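Local coordinates for glutamate--tRNA ligase (Methanothermobacter thermautotrophicus, PDB 3AII), which probably activates glutamate with ATP and transfers it to tRNA(Glu) and, as a non-discriminating enzyme, also to tRNA(Gln), at residues E400-F405 with P433-R438; V424-H429 with R459-V464; L99-N104 with R115-N120; R130-I135 with H283-T288. All blocks are in the same frame, centred on the assembly; numbering follows the deposited sequence.

How the interactions relate
From the N terminus, interaction 3 comes first: it closes the short loop from strand 98-101 through the predicted 'HIGH' region to helix 111-126. Interaction 4 follows in series and spans 147 residues, zinc-binding cysteines included, to bring the end of helix 274-284 back to strand 130-135. The two meet in the parallel sheet of the catalytic domain, where F101 N lies 2.8 Å from I132 O. Interactions 1 and 2 lie further along, in the anticodon-binding region, and their segments alternate along the chain, so their loops cross. They meet through the hairpin of strands 422-427 and 437-442. The centres of interactions 1 and 3 are about 39 Å apart.

Interaction 1: residues E400-F405 with P433-R438; sequences EARRYF and PEIGNR
The F405 ring carries NH1 of R438 over the centre of one face, 3.4 Å above its plane, in a cation-pi contact of the beta-rich anticodon-binding domain that joins strand 402-408 to the start of strand 437-442. Ring and guanidinium planes stand 80° apart, so R438 enters edge-on. Its chain, bent at chi2 and chi3 (69°), brings the guanidinium over the backbone of the other segment, R403 O standing 3.0 Å and Y404 CA 3.8 Å above its plane, both toward the rim. With R403 O over the face, the N-H groups of R438 are used elsewhere: NH1 by E517, NH2 by E532 and P427 O. The R403 guanidinium is turned 83° from that of R438, with R403 NE 4.0 Å from R438 NH2; the two acids probably offset this positive charge, and R403 NH2 bonds P427 O. At the other end, I435 CD1 packs over one face of the R402 guanidinium, whose edge takes polar partners. R402 NE makes a nearly straight bond of 2.9 Å to Y404 OH, and E522 pairs with R402 NH1. Beside it a water accepts from R402 NH1 at 2.9 Å and donates to I435 O at 2.8 Å.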
loop_
_atom_site.group_PDB
_atom_site.type_symbol
_atom_site.label_atom_id
_atom_site.label_comp_id
_atom_site.label_asym_id
_atom_site.label_seq_id
_atom_site.Cartn_x
_atom_site.Cartn_y
_atom_site.Cartn_z
ATOM N N GLU A 400 11.673 19.577 -7.909
ATOM C CA GLU A 400 10.543 20.468 -8.137
ATOM C C GLU A 400 9.889 21.048 -6.890
ATOM O O GLU A 400 9.178 22.046 -6.984
ATOM C CB GLU A 400 9.481 19.772 -8.986
ATOM C CG GLU A 400 8.840 18.569 -8.313
ATOM C CD GLU A 400 7.762 17.934 -9.174
ATOM O OE1 GLU A 400 8.051 16.915 -9.839
ATOM O OE2 GLU A 400 6.627 18.454 -9.186
ATOM N N ALA A 401 10.108 20.435 -5.731
ATOM C CA ALA A 401 9.407 20.871 -4.526
ATOM C C ALA A 401 9.864 22.262 -4.064
ATOM O O ALA A 401 11.064 22.496 -3.879
ATOM C CB ALA A 401 9.600 19.851 -3.396
ATOM N N ARG A 402 8.912 23.169 -3.847
ATOM C CA ARG A 402 9.222 24.530 -3.398
ATOM C C ARG A 402 9.825 24.492 -1.997
ATOM O O ARG A 402 9.410 23.682 -1.164
ATOM C CB ARG A 402 7.956 25.401 -3.388
ATOM C CG ARG A 402 7.317 25.544 -4.762
ATOM C CD ARG A 402 5.914 26.155 -4.675
ATOM N NE ARG A 402 5.938 27.593 -4.420
ATOM C CZ ARG A 402 5.852 28.527 -5.365
ATOM N NH1 ARG A 402 5.886 29.811 -5.037
ATOM N NH2 ARG A 402 5.737 28.176 -6.643
ATOM N N ARG A 403 10.780 25.379 -1.756
ATOM C CA ARG A 403 11.514 25.402 -0.492
ATOM C C ARG A 403 11.030 26.488 0.460
ATOM O O ARG A 403 10.866 27.644 0.066
ATOM C CB ARG A 403 13.005 25.610 -0.749
ATOM C CG ARG A 403 13.673 24.479 -1.524
ATOM C CD ARG A 403 15.180 24.717 -1.592
ATOM N NE ARG A 403 15.511 26.085 -1.966
ATOM C CZ ARG A 403 16.756 26.556 -2.007
ATOM N NH1 ARG A 403 17.764 25.753 -1.700
ATOM N NH2 ARG A 403 16.998 27.813 -2.345
ATOM N N TYR A 404 10.840 26.111 1.728
ATOM C CA TYR A 404 10.493 27.066 2.781
ATOM C C TYR A 404 11.257 26.749 4.067
ATOM O O TYR A 404 11.663 25.599 4.282
ATOM C CB TYR A 404 8.988 27.011 3.070
ATOM C CG TYR A 404 8.137 27.315 1.854
ATOM C CD1 TYR A 404 7.801 28.626 1.534
ATOM C CD2 TYR A 404 7.731 26.301 1.001
ATOM C CE1 TYR A 404 7.038 28.912 0.405
ATOM C CE2 TYR A 404 6.975 26.577 -0.129
ATOM C CZ TYR A 404 6.629 27.880 -0.411
ATOM O OH TYR A 404 5.886 28.136 -1.548
ATOM N N PHE A 405 11.404 27.755 4.930
ATOM C CA PHE A 405 11.975 27.561 6.273
ATOM C C PHE A 405 10.850 27.328 7.284
ATOM O O PHE A 405 10.029 28.226 7.513
ATOM C CB PHE A 405 12.768 28.799 6.719
ATOM C CG PHE A 405 14.087 28.994 6.006
ATOM C CD1 PHE A 405 14.759 27.920 5.436
ATOM C CD2 PHE A 405 14.662 30.257 5.939
ATOM C CE1 PHE A 405 15.987 28.112 4.781
ATOM C CE2 PHE A 405 15.887 30.447 5.292
ATOM C CZ PHE A 405 16.547 29.374 4.730
ATOM N N PRO A 433 14.060 29.126 -11.750
ATOM C CA PRO A 433 14.020 30.577 -11.558
ATOM C C PRO A 433 12.648 31.155 -11.874
ATOM O O PRO A 433 12.361 32.260 -11.405
ATOM C CB PRO A 433 15.056 31.110 -12.560
ATOM C CG PRO A 433 15.884 29.928 -12.952
ATOM C CD PRO A 433 15.030 28.713 -12.781
ATOM N N GLU A 434 11.835 30.442 -12.659
ATOM C CA GLU A 434 10.527 30.961 -13.045
ATOM C C GLU A 434 9.652 31.272 -11.842
ATOM O O GLU A 434 8.859 32.204 -11.892
ATOM C CB GLU A 434 9.792 30.029 -14.025
ATOM C CG GLU A 434 9.372 28.699 -13.416
ATOM C CD GLU A 434 10.425 27.616 -13.572
ATOM O OE1 GLU A 434 10.056 26.418 -13.476
ATOM O OE2 GLU A 434 11.605 27.944 -13.806
ATOM N N ILE A 435 9.798 30.520 -10.750
ATOM C CA ILE A 435 8.949 30.794 -9.597
ATOM C C ILE A 435 9.570 31.828 -8.651
ATOM O O ILE A 435 8.921 32.273 -7.698
ATOM C CB ILE A 435 8.532 29.496 -8.850
ATOM C CG1 ILE A 435 9.759 28.763 -8.326
ATOM C CG2 ILE A 435 7.683 28.587 -9.774
ATOM C CD1 ILE A 435 9.419 27.556 -7.443
ATOM N N GLY A 436 10.813 32.235 -8.915
ATOM C CA GLY A 436 11.370 33.375 -8.209
ATOM C C GLY A 436 11.933 33.120 -6.824
ATOM O O GLY A 436 12.171 31.967 -6.434
ATOM N N ASN A 437 12.156 34.208 -6.094
ATOM C CA ASN A 437 12.845 34.130 -4.805
ATOM C C ASN A 437 11.936 34.537 -3.662
ATOM O O ASN A 437 11.170 35.495 -3.789
ATOM C CB ASN A 437 14.058 35.051 -4.794
ATOM C CG ASN A 437 15.144 34.604 -5.746
ATOM O OD1 ASN A 437 15.177 33.461 -6.163
ATOM N ND2 ASN A 437 16.051 35.524 -6.091
ATOM N N ARG A 438 12.036 33.829 -2.537
ATOM C CA ARG A 438 11.467 34.358 -1.294
ATOM C C ARG A 438 12.275 35.562 -0.829
ATOM O O ARG A 438 13.486 35.634 -1.047
ATOM C CB ARG A 438 11.484 33.296 -0.187
ATOM C CG ARG A 438 10.800 31.993 -0.518
ATOM C CD ARG A 438 11.785 30.827 -0.501
ATOM N NE ARG A 438 12.240 30.541 0.866
ATOM C CZ ARG A 438 13.196 29.668 1.153
ATOM N NH1 ARG A 438 13.519 29.431 2.418
ATOM N NH2 ARG A 438 13.833 29.040 0.174
HETATM O O HOH W 1 6.284 32.119 -6.813
#

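Interaction 2: residues V424-H429 with R459-V464; sequences VERPLH and RLIDAV
R426 with D462, and V424 with A463, join strand 422-427 to the turn after strand 456-460 in the anticodon-binding domain, a turn that ends in a classic beta bulge, with A463 and V464 both facing L460. The polar part is the bond from R426 NH2 to D462 OD2, 2.9 Å long and 159° at the hydrogen. D462 OD2 lies in the guanidinium plane, whereas NH2 comes in from above the carboxylate plane. CG of R426 is anti to the backbone N (chi1 179°) and its chain is extended to NE, which carries the guanidinium past D462 to E532, the partner of NH1. A leucine here would probably leave D462 without its positive mate and E532 with R438 but no longer this arginine. Dispersion contacts supplement the charges: I461 CG2 packs over one face of the R426 guanidinium, 3.3 Å above its plane. The two methyls of V424 divide the rest of the turn, CG2 touching A463 CB at 3.7 Å and CG1 lying 3.6 Å from D462 CB.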
loop_
_atom_site.group_PDB
_atom_site.type_symbol
_atom_site.label_atom_id
_atom_site.label_comp_id
_atom_site.label_asym_id
_atom_site.label_seq_id
_atom_site.Cartn_x
_atom_site.Cartn_y
_atom_site.Cartn_z
ATOM N N VAL A 424 16.799 39.639 2.721
ATOM C CA VAL A 424 17.394 38.407 2.246
ATOM C C VAL A 424 16.571 37.848 1.080
ATOM O O VAL A 424 15.351 37.805 1.168
ATOM C CB VAL A 424 17.406 37.368 3.385
ATOM C CG1 VAL A 424 17.994 36.053 2.899
ATOM C CG2 VAL A 424 18.182 37.907 4.597
ATOM N N GLU A 425 17.223 37.434 -0.010
ATOM C CA GLU A 425 16.528 36.672 -1.056
ATOM C C GLU A 425 17.066 35.258 -1.168
ATOM O O GLU A 425 18.281 35.038 -1.182
ATOM C CB GLU A 425 16.614 37.334 -2.447
ATOM C CG GLU A 425 15.826 38.619 -2.594
ATOM C CD GLU A 425 15.440 38.949 -4.052
ATOM O OE1 GLU A 425 15.750 38.173 -4.986
ATOM O OE2 GLU A 425 14.810 40.007 -4.263
ATOM N N ARG A 426 16.154 34.302 -1.299
ATOM C CA ARG A 426 16.530 32.912 -1.453
ATOM C C ARG A 426 15.563 32.232 -2.426
ATOM O O ARG A 426 14.343 32.348 -2.277
ATOM C CB ARG A 426 16.528 32.207 -0.091
ATOM C CG ARG A 426 16.881 30.716 -0.159
ATOM C CD ARG A 426 17.186 30.173 1.249
ATOM N NE ARG A 426 17.598 28.769 1.223
ATOM C CZ ARG A 426 18.834 28.344 0.971
ATOM N NH1 ARG A 426 19.102 27.042 0.975
ATOM N NH2 ARG A 426 19.800 29.209 0.706
ATOM N N PRO A 427 16.088 31.531 -3.443
ATOM C CA PRO A 427 15.183 30.887 -4.396
ATOM C C PRO A 427 14.184 29.924 -3.777
ATOM O O PRO A 427 14.486 29.145 -2.857
ATOM C CB PRO A 427 16.133 30.094 -5.305
ATOM C CG PRO A 427 17.409 30.893 -5.245
ATOM C CD PRO A 427 17.499 31.358 -3.827
ATOM N N LEU A 428 12.970 29.965 -4.300
ATOM C CA LEU A 428 12.017 28.911 -4.008
ATOM C C LEU A 428 12.502 27.554 -4.516
ATOM O O LEU A 428 12.226 26.530 -3.907
ATOM C CB LEU A 428 10.646 29.268 -4.583
ATOM C CG LEU A 428 9.943 30.289 -3.678
ATOM C CD1 LEU A 428 9.028 31.203 -4.512
ATOM C CD2 LEU A 428 9.113 29.560 -2.622
ATOM N N HIS A 429 13.216 27.546 -5.637
ATOM C CA HIS A 429 13.880 26.326 -6.086
ATOM C C HIS A 429 15.035 26.692 -7.009
ATOM O O HIS A 429 14.819 27.338 -8.025
ATOM C CB HIS A 429 12.917 25.393 -6.816
ATOM C CG HIS A 429 13.458 24.012 -6.954
ATOM N ND1 HIS A 429 14.541 23.722 -7.754
ATOM C CD2 HIS A 429 13.109 22.851 -6.350
ATOM C CE1 HIS A 429 14.820 22.434 -7.658
ATOM N NE2 HIS A 429 13.964 21.884 -6.816
ATOM N N ARG A 459 25.283 30.683 11.276
ATOM C CA ARG A 459 24.967 31.536 10.148
ATOM C C ARG A 459 23.506 31.317 9.815
ATOM O O ARG A 459 23.105 30.204 9.425
ATOM C CB ARG A 459 25.825 31.193 8.935
ATOM C CG ARG A 459 25.405 32.007 7.716
ATOM C CD ARG A 459 26.441 31.986 6.625
ATOM N NE ARG A 459 25.937 32.678 5.438
ATOM C CZ ARG A 459 25.947 33.999 5.268
ATOM N NH1 ARG A 459 26.433 34.813 6.208
ATOM N NH2 ARG A 459 25.459 34.511 4.141
ATOM N N LEU A 460 22.706 32.361 9.988
ATOM C CA LEU A 460 21.314 32.294 9.574
ATOM C C LEU A 460 21.368 32.308 8.052
ATOM O O LEU A 460 21.888 33.259 7.461
ATOM C CB LEU A 460 20.517 33.493 10.088
ATOM C CG LEU A 460 20.526 33.963 11.547
ATOM C CD1 LEU A 460 19.174 34.599 11.894
ATOM C CD2 LEU A 460 20.858 32.862 12.532
ATOM N N ILE A 461 20.840 31.257 7.425
ATOM C CA ILE A 461 21.061 31.027 5.993
ATOM C C ILE A 461 20.789 32.265 5.139
ATOM O O ILE A 461 19.734 32.875 5.249
ATOM C CB ILE A 461 20.248 29.831 5.488
ATOM C CG1 ILE A 461 20.801 28.536 6.099
ATOM C CG2 ILE A 461 20.243 29.779 3.938
ATOM C CD1 ILE A 461 19.904 27.331 5.887
ATOM N N ASP A 462 21.770 32.632 4.309
ATOM C CA ASP A 462 21.666 33.792 3.420
ATOM C C ASP A 462 21.544 35.160 4.106
ATOM O O ASP A 462 21.328 36.173 3.434
ATOM C CB ASP A 462 20.513 33.596 2.421
ATOM C CG ASP A 462 20.847 32.575 1.347
ATOM O OD1 ASP A 462 22.045 32.272 1.169
ATOM O OD2 ASP A 462 19.921 32.075 0.675
ATOM N N ALA A 463 21.730 35.213 5.428
ATOM C CA ALA A 463 21.419 36.428 6.170
ATOM C C ALA A 463 22.610 37.022 6.925
ATOM O O ALA A 463 23.288 37.912 6.413
ATOM C CB ALA A 463 20.240 36.169 7.120
ATOM N N VAL A 464 22.858 36.537 8.137
ATOM C CA VAL A 464 23.902 37.126 8.985
ATOM C C VAL A 464 24.551 36.047 9.820
ATOM O O VAL A 464 24.012 34.957 9.961
ATOM C CB VAL A 464 23.341 38.192 9.957
ATOM C CG1 VAL A 464 22.849 39.418 9.196
ATOM C CG2 VAL A 464 22.237 37.591 10.830
#

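Interaction 3: residues L99-N104 with R115-N120; sequences LRFAPN and RAAILN
F101 turns one ring face to helix 111-126, and A117 CB sits 3.9 Å above its centre, a CH-pi contact only 7° off the ring normal. P103 CD covers the opposite face, so the ring is held between helix and chain. CG anti to the backbone N (chi1 169°) brings the ring up to the helix, where A116 CB meets its edge, 4.0 Å from CD1. One turn further on, the amide of N120 turns a face to the strand, R100 O standing over it 3.4 Å from N120 CG. Its ND2 turns back to A116 O at 2.7 Å, meeting that carbonyl from the face opposite to the helical N-H of N120, and also bonds L291 O. These bonds fix the rotation of the amide and point OD1 at a water 2.7 Å away, which in turn accepts from R100 N. L99 crosses N120 at a slant, its CD2 3.6 Å from N120 OD1. A leucine in place of N120 would probably lose the water link to R100 N and leave L291 O without this donor. Strand and helix run almost antiparallel, their axes 8.1 Å apart, as the first two elements of a beta-alpha-beta unit joined through the predicted 'HIGH' region. Strand 130-135 completes that unit beside strand 98-101, while helix 365-375 packs against I118 of the same helix.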
loop_
_atom_site.group_PDB
_atom_site.type_symbol
_atom_site.label_atom_id
_atom_site.label_comp_id
_atom_site.label_asym_id
_atom_site.label_seq_id
_atom_site.Cartn_x
_atom_site.Cartn_y
_atom_site.Cartn_z
ATOM N N LEU A 99 -3.856 -11.199 -17.941
ATOM C CA LEU A 99 -3.372 -11.264 -16.570
ATOM C C LEU A 99 -4.466 -10.763 -15.647
ATOM O O LEU A 99 -5.447 -10.176 -16.106
ATOM C CB LEU A 99 -2.121 -10.404 -16.434
ATOM C CG LEU A 99 -0.996 -10.800 -17.398
ATOM C CD1 LEU A 99 -0.550 -9.591 -18.217
ATOM C CD2 LEU A 99 0.166 -11.399 -16.632
ATOM N N ARG A 100 -4.328 -11.005 -14.352
ATOM C CA ARG A 100 -5.309 -10.459 -13.421
ATOM C C ARG A 100 -4.636 -9.931 -12.166
ATOM O O ARG A 100 -3.495 -10.310 -11.833
ATOM C CB ARG A 100 -6.389 -11.501 -13.072
ATOM C CG ARG A 100 -6.032 -12.456 -11.911
ATOM C CD ARG A 100 -4.865 -13.370 -12.192
ATOM N NE ARG A 100 -5.083 -14.691 -11.582
ATOM C CZ ARG A 100 -4.590 -15.072 -10.406
ATOM N NH1 ARG A 100 -3.829 -14.252 -9.680
ATOM N NH2 ARG A 100 -4.863 -16.290 -9.950
ATOM N N PHE A 101 -5.324 -9.008 -11.496
ATOM C CA PHE A 101 -4.912 -8.526 -10.180
ATOM C C PHE A 101 -6.111 -8.854 -9.312
ATOM O O PHE A 101 -7.225 -8.440 -9.633
ATOM C CB PHE A 101 -4.664 -7.011 -10.181
ATOM C CG PHE A 101 -4.493 -6.430 -8.803
ATOM C CD1 PHE A 101 -3.514 -6.918 -7.947
ATOM C CD2 PHE A 101 -5.317 -5.414 -8.357
ATOM C CE1 PHE A 101 -3.362 -6.395 -6.663
ATOM C CE2 PHE A 101 -5.187 -4.886 -7.082
ATOM C CZ PHE A 101 -4.212 -5.380 -6.228
ATOM N N ALA A 102 -5.901 -9.620 -8.246
ATOM C CA ALA A 102 -7.039 -10.232 -7.537
ATOM C C ALA A 102 -6.983 -10.031 -6.027
ATOM O O ALA A 102 -6.700 -10.976 -5.277
ATOM C CB ALA A 102 -7.120 -11.728 -7.867
ATOM N N PRO A 103 -7.281 -8.807 -5.565
ATOM C CA PRO A 103 -7.219 -8.510 -4.132
ATOM C C PRO A 103 -8.482 -8.941 -3.408
ATOM O O PRO A 103 -9.535 -9.064 -4.038
ATOM C CB PRO A 103 -7.114 -6.981 -4.102
ATOM C CG PRO A 103 -7.887 -6.541 -5.328
ATOM C CD PRO A 103 -7.667 -7.631 -6.368
ATOM N N ASN A 104 -8.377 -9.161 -2.101
ATOM C CA ASN A 104 -9.567 -9.326 -1.263
ATOM C C ASN A 104 -10.030 -7.968 -0.766
ATOM O O ASN A 104 -9.217 -7.066 -0.566
ATOM C CB ASN A 104 -9.262 -10.208 -0.054
ATOM C CG ASN A 104 -8.598 -11.503 -0.436
ATOM O OD1 ASN A 104 -9.196 -12.344 -1.107
ATOM N ND2 ASN A 104 -7.351 -11.677 -0.010
ATOM N N ARG A 115 2.781 -4.022 -5.591
ATOM C CA ARG A 115 3.685 -4.837 -6.392
ATOM C C ARG A 115 2.963 -5.740 -7.410
ATOM O O ARG A 115 3.299 -5.727 -8.594
ATOM C CB ARG A 115 4.585 -5.674 -5.485
ATOM C CG ARG A 115 5.697 -6.352 -6.232
ATOM C CD ARG A 115 6.669 -7.047 -5.298
ATOM N NE ARG A 115 7.677 -7.772 -6.062
ATOM C CZ ARG A 115 8.427 -8.751 -5.570
ATOM N NH1 ARG A 115 8.280 -9.122 -4.308
ATOM N NH2 ARG A 115 9.319 -9.357 -6.343
ATOM N N ALA A 116 1.987 -6.524 -6.954
ATOM C CA ALA A 116 1.221 -7.380 -7.870
ATOM C C ALA A 116 0.504 -6.552 -8.927
ATOM O O ALA A 116 0.448 -6.919 -10.102
ATOM C CB ALA A 116 0.214 -8.231 -7.100
ATOM N N ALA A 117 -0.059 -5.430 -8.503
ATOM C CA ALA A 117 -0.816 -4.584 -9.424
ATOM C C ALA A 117 0.091 -4.007 -10.501
ATOM O O ALA A 117 -0.213 -4.060 -11.693
ATOM C CB ALA A 117 -1.504 -3.471 -8.662
ATOM N N ILE A 118 1.221 -3.464 -10.066
ATOM C CA ILE A 118 2.175 -2.862 -10.993
ATOM C C ILE A 118 2.755 -3.893 -11.966
ATOM O O ILE A 118 2.791 -3.664 -13.170
ATOM C CB ILE A 118 3.297 -2.143 -10.228
ATOM C CG1 ILE A 118 2.741 -0.888 -9.548
ATOM C CG2 ILE A 118 4.441 -1.768 -11.177
ATOM C CD1 ILE A 118 3.537 -0.439 -8.370
ATOM N N LEU A 119 3.197 -5.035 -11.448
ATOM C CA LEU A 119 3.819 -6.030 -12.310
ATOM C C LEU A 119 2.833 -6.544 -13.355
ATOM O O LEU A 119 3.154 -6.648 -14.535
ATOM C CB LEU A 119 4.401 -7.184 -11.483
ATOM C CG LEU A 119 5.590 -6.771 -10.619
ATOM C CD1 LEU A 119 6.012 -7.902 -9.691
ATOM C CD2 LEU A 119 6.741 -6.326 -11.508
ATOM N N ASN A 120 1.616 -6.850 -12.925
ATOM C CA ASN A 120 0.629 -7.346 -13.863
ATOM C C ASN A 120 0.246 -6.303 -14.890
ATOM O O ASN A 120 0.062 -6.609 -16.074
ATOM C CB ASN A 120 -0.593 -7.873 -13.118
ATOM C CG ASN A 120 -0.362 -9.252 -12.569
ATOM O OD1 ASN A 120 -0.408 -10.235 -13.306
ATOM N ND2 ASN A 120 -0.090 -9.340 -11.276
HETATM O O HOH W 2 -1.799 -12.505 -13.383
#

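Interaction 4: residues R130-I135 with H283-T288; sequences RLILRI and HLLGVT
I132 and L285 form the close-packed part of this contact, where the end of helix 274-284 lies over the parallel sheet of the class I catalytic domain. The CD1 methyl of I132 is 3.7 Å from L285 CB, and V287 CG2 approaches the same methyl at 4.3 Å. R134, with CG anti to the backbone N (chi1 -179°) and its chain bent at chi3, meets L285 CD1 at its guanidinium edge, 4.0 Å from NH2; its charge is met by E136 and D282. G286 turns the chain away from the helix in a Schellman motif, its positive phi (74°) suiting a glycine. The R130 end is looser: its guanidinium approaches the segment 283-288 mainly through a water in its plane, which accepts from R130 NH1 at 3.3 Å and donates to L285 O at 2.6 Å. Strand 130-135 lies between strands 98-101 and 164-167. I132 and R134 face the end of helix 274-284, while L131 on the other side of the strand touches N120 of helix 111-126.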
loop_
_atom_site.group_PDB
_atom_site.type_symbol
_atom_site.label_atom_id
_atom_site.label_comp_id
_atom_site.label_asym_id
_atom_site.label_seq_id
_atom_site.Cartn_x
_atom_site.Cartn_y
_atom_site.Cartn_z
ATOM N N ARG A 130 -4.499 -7.886 -21.923
ATOM C CA ARG A 130 -5.539 -7.345 -21.059
ATOM C C ARG A 130 -5.254 -7.628 -19.597
ATOM O O ARG A 130 -4.553 -8.582 -19.270
ATOM C CB ARG A 130 -6.910 -7.907 -21.449
ATOM C CG ARG A 130 -7.442 -7.277 -22.735
ATOM C CD ARG A 130 -8.845 -7.760 -23.063
ATOM N NE ARG A 130 -8.899 -9.205 -23.096
ATOM C CZ ARG A 130 -9.640 -9.949 -22.290
ATOM N NH1 ARG A 130 -10.430 -9.384 -21.387
ATOM N NH2 ARG A 130 -9.603 -11.263 -22.404
ATOM N N LEU A 131 -5.795 -6.790 -18.727
ATOM C CA LEU A 131 -5.673 -6.990 -17.290
ATOM C C LEU A 131 -7.074 -7.019 -16.707
ATOM O O LEU A 131 -7.874 -6.115 -16.974
ATOM C CB LEU A 131 -4.878 -5.856 -16.647
ATOM C CG LEU A 131 -4.709 -5.864 -15.118
ATOM C CD1 LEU A 131 -4.007 -7.157 -14.689
ATOM C CD2 LEU A 131 -3.951 -4.656 -14.615
ATOM N N ILE A 132 -7.344 -8.039 -15.893
ATOM C CA ILE A 132 -8.633 -8.185 -15.226
ATOM C C ILE A 132 -8.490 -7.838 -13.739
ATOM O O ILE A 132 -7.562 -8.291 -13.070
ATOM C CB ILE A 132 -9.159 -9.617 -15.372
ATOM C CG1 ILE A 132 -9.398 -9.951 -16.853
ATOM C CG2 ILE A 132 -10.460 -9.779 -14.583
ATOM C CD1 ILE A 132 -9.682 -11.445 -17.116
ATOM N N LEU A 133 -9.379 -6.986 -13.237
ATOM C CA LEU A 133 -9.471 -6.757 -11.792
ATOM C C LEU A 133 -10.518 -7.731 -11.282
ATOM O O LEU A 133 -11.654 -7.681 -11.717
ATOM C CB LEU A 133 -9.898 -5.316 -11.479
ATOM C CG LEU A 133 -10.252 -5.076 -10.005
ATOM C CD1 LEU A 133 -9.025 -5.303 -9.098
ATOM C CD2 LEU A 133 -10.784 -3.656 -9.794
ATOM N N ARG A 134 -10.136 -8.637 -10.379
ATOM C CA ARG A 134 -11.090 -9.585 -9.836
ATOM C C ARG A 134 -11.117 -9.419 -8.327
ATOM O O ARG A 134 -10.136 -9.726 -7.643
ATOM C CB ARG A 134 -10.728 -11.025 -10.219
ATOM C CG ARG A 134 -11.719 -12.067 -9.689
ATOM C CD ARG A 134 -11.475 -13.490 -10.272
ATOM N NE ARG A 134 -10.235 -14.055 -9.746
ATOM C CZ ARG A 134 -9.319 -14.699 -10.472
ATOM N NH1 ARG A 134 -8.225 -15.176 -9.881
ATOM N NH2 ARG A 134 -9.486 -14.860 -11.780
ATOM N N ILE A 135 -12.240 -8.938 -7.808
ATOM C CA ILE A 135 -12.363 -8.742 -6.369
ATOM C C ILE A 135 -12.779 -10.051 -5.727
ATOM O O ILE A 135 -13.850 -10.592 -6.018
ATOM C CB ILE A 135 -13.416 -7.677 -6.023
ATOM C CG1 ILE A 135 -13.154 -6.371 -6.778
ATOM C CG2 ILE A 135 -13.444 -7.454 -4.520
ATOM C CD1 ILE A 135 -11.845 -5.751 -6.475
ATOM N N HIS A 283 -9.803 -19.799 -15.452
ATOM C CA HIS A 283 -10.129 -20.490 -16.694
ATOM C C HIS A 283 -11.213 -19.767 -17.460
ATOM O O HIS A 283 -11.073 -19.511 -18.651
ATOM C CB HIS A 283 -10.587 -21.926 -16.452
ATOM C CG HIS A 283 -11.121 -22.586 -17.682
ATOM N ND1 HIS A 283 -10.303 -23.046 -18.691
ATOM C CD2 HIS A 283 -12.391 -22.830 -18.083
ATOM C CE1 HIS A 283 -11.047 -23.558 -19.658
ATOM N NE2 HIS A 283 -12.317 -23.451 -19.307
ATOM N N LEU A 284 -12.309 -19.436 -16.785
ATOM C CA LEU A 284 -13.450 -18.881 -17.518
ATOM C C LEU A 284 -13.187 -17.488 -18.070
ATOM O O LEU A 284 -13.752 -17.121 -19.116
ATOM C CB LEU A 284 -14.732 -18.882 -16.672
ATOM C CG LEU A 284 -15.303 -20.254 -16.314
ATOM C CD1 LEU A 284 -16.448 -20.082 -15.304
ATOM C CD2 LEU A 284 -15.781 -20.987 -17.563
ATOM N N LEU A 285 -12.343 -16.722 -17.385
ATOM C CA LEU A 285 -12.026 -15.363 -17.816
ATOM C C LEU A 285 -10.894 -15.355 -18.820
ATOM O O LEU A 285 -10.524 -14.299 -19.319
ATOM C CB LEU A 285 -11.643 -14.496 -16.614
ATOM C CG LEU A 285 -12.804 -14.349 -15.628
ATOM C CD1 LEU A 285 -12.320 -13.674 -14.352
ATOM C CD2 LEU A 285 -13.944 -13.558 -16.256
ATOM N N GLY A 286 -10.338 -16.530 -19.098
ATOM C CA GLY A 286 -9.237 -16.637 -20.052
ATOM C C GLY A 286 -7.861 -16.145 -19.615
ATOM O O GLY A 286 -7.043 -15.773 -20.463
ATOM N N VAL A 287 -7.582 -16.137 -18.312
ATOM C CA VAL A 287 -6.257 -15.739 -17.824
ATOM C C VAL A 287 -5.187 -16.690 -18.373
ATOM O O VAL A 287 -5.352 -17.920 -18.323
ATOM C CB VAL A 287 -6.218 -15.759 -16.295
ATOM C CG1 VAL A 287 -4.795 -15.598 -15.783
ATOM C CG2 VAL A 287 -7.133 -14.649 -15.767
ATOM N N THR A 288 -4.112 -16.127 -18.922
ATOM C CA THR A 288 -3.065 -16.937 -19.562
ATOM C C THR A 288 -1.820 -17.063 -18.701
ATOM O O THR A 288 -1.085 -18.048 -18.796
ATOM C CB THR A 288 -2.647 -16.336 -20.916
ATOM O OG1 THR A 288 -2.133 -15.005 -20.715
ATOM C CG2 THR A 288 -3.836 -16.286 -21.863
HETATM O O HOH W 3 -11.705 -12.014 -19.869
#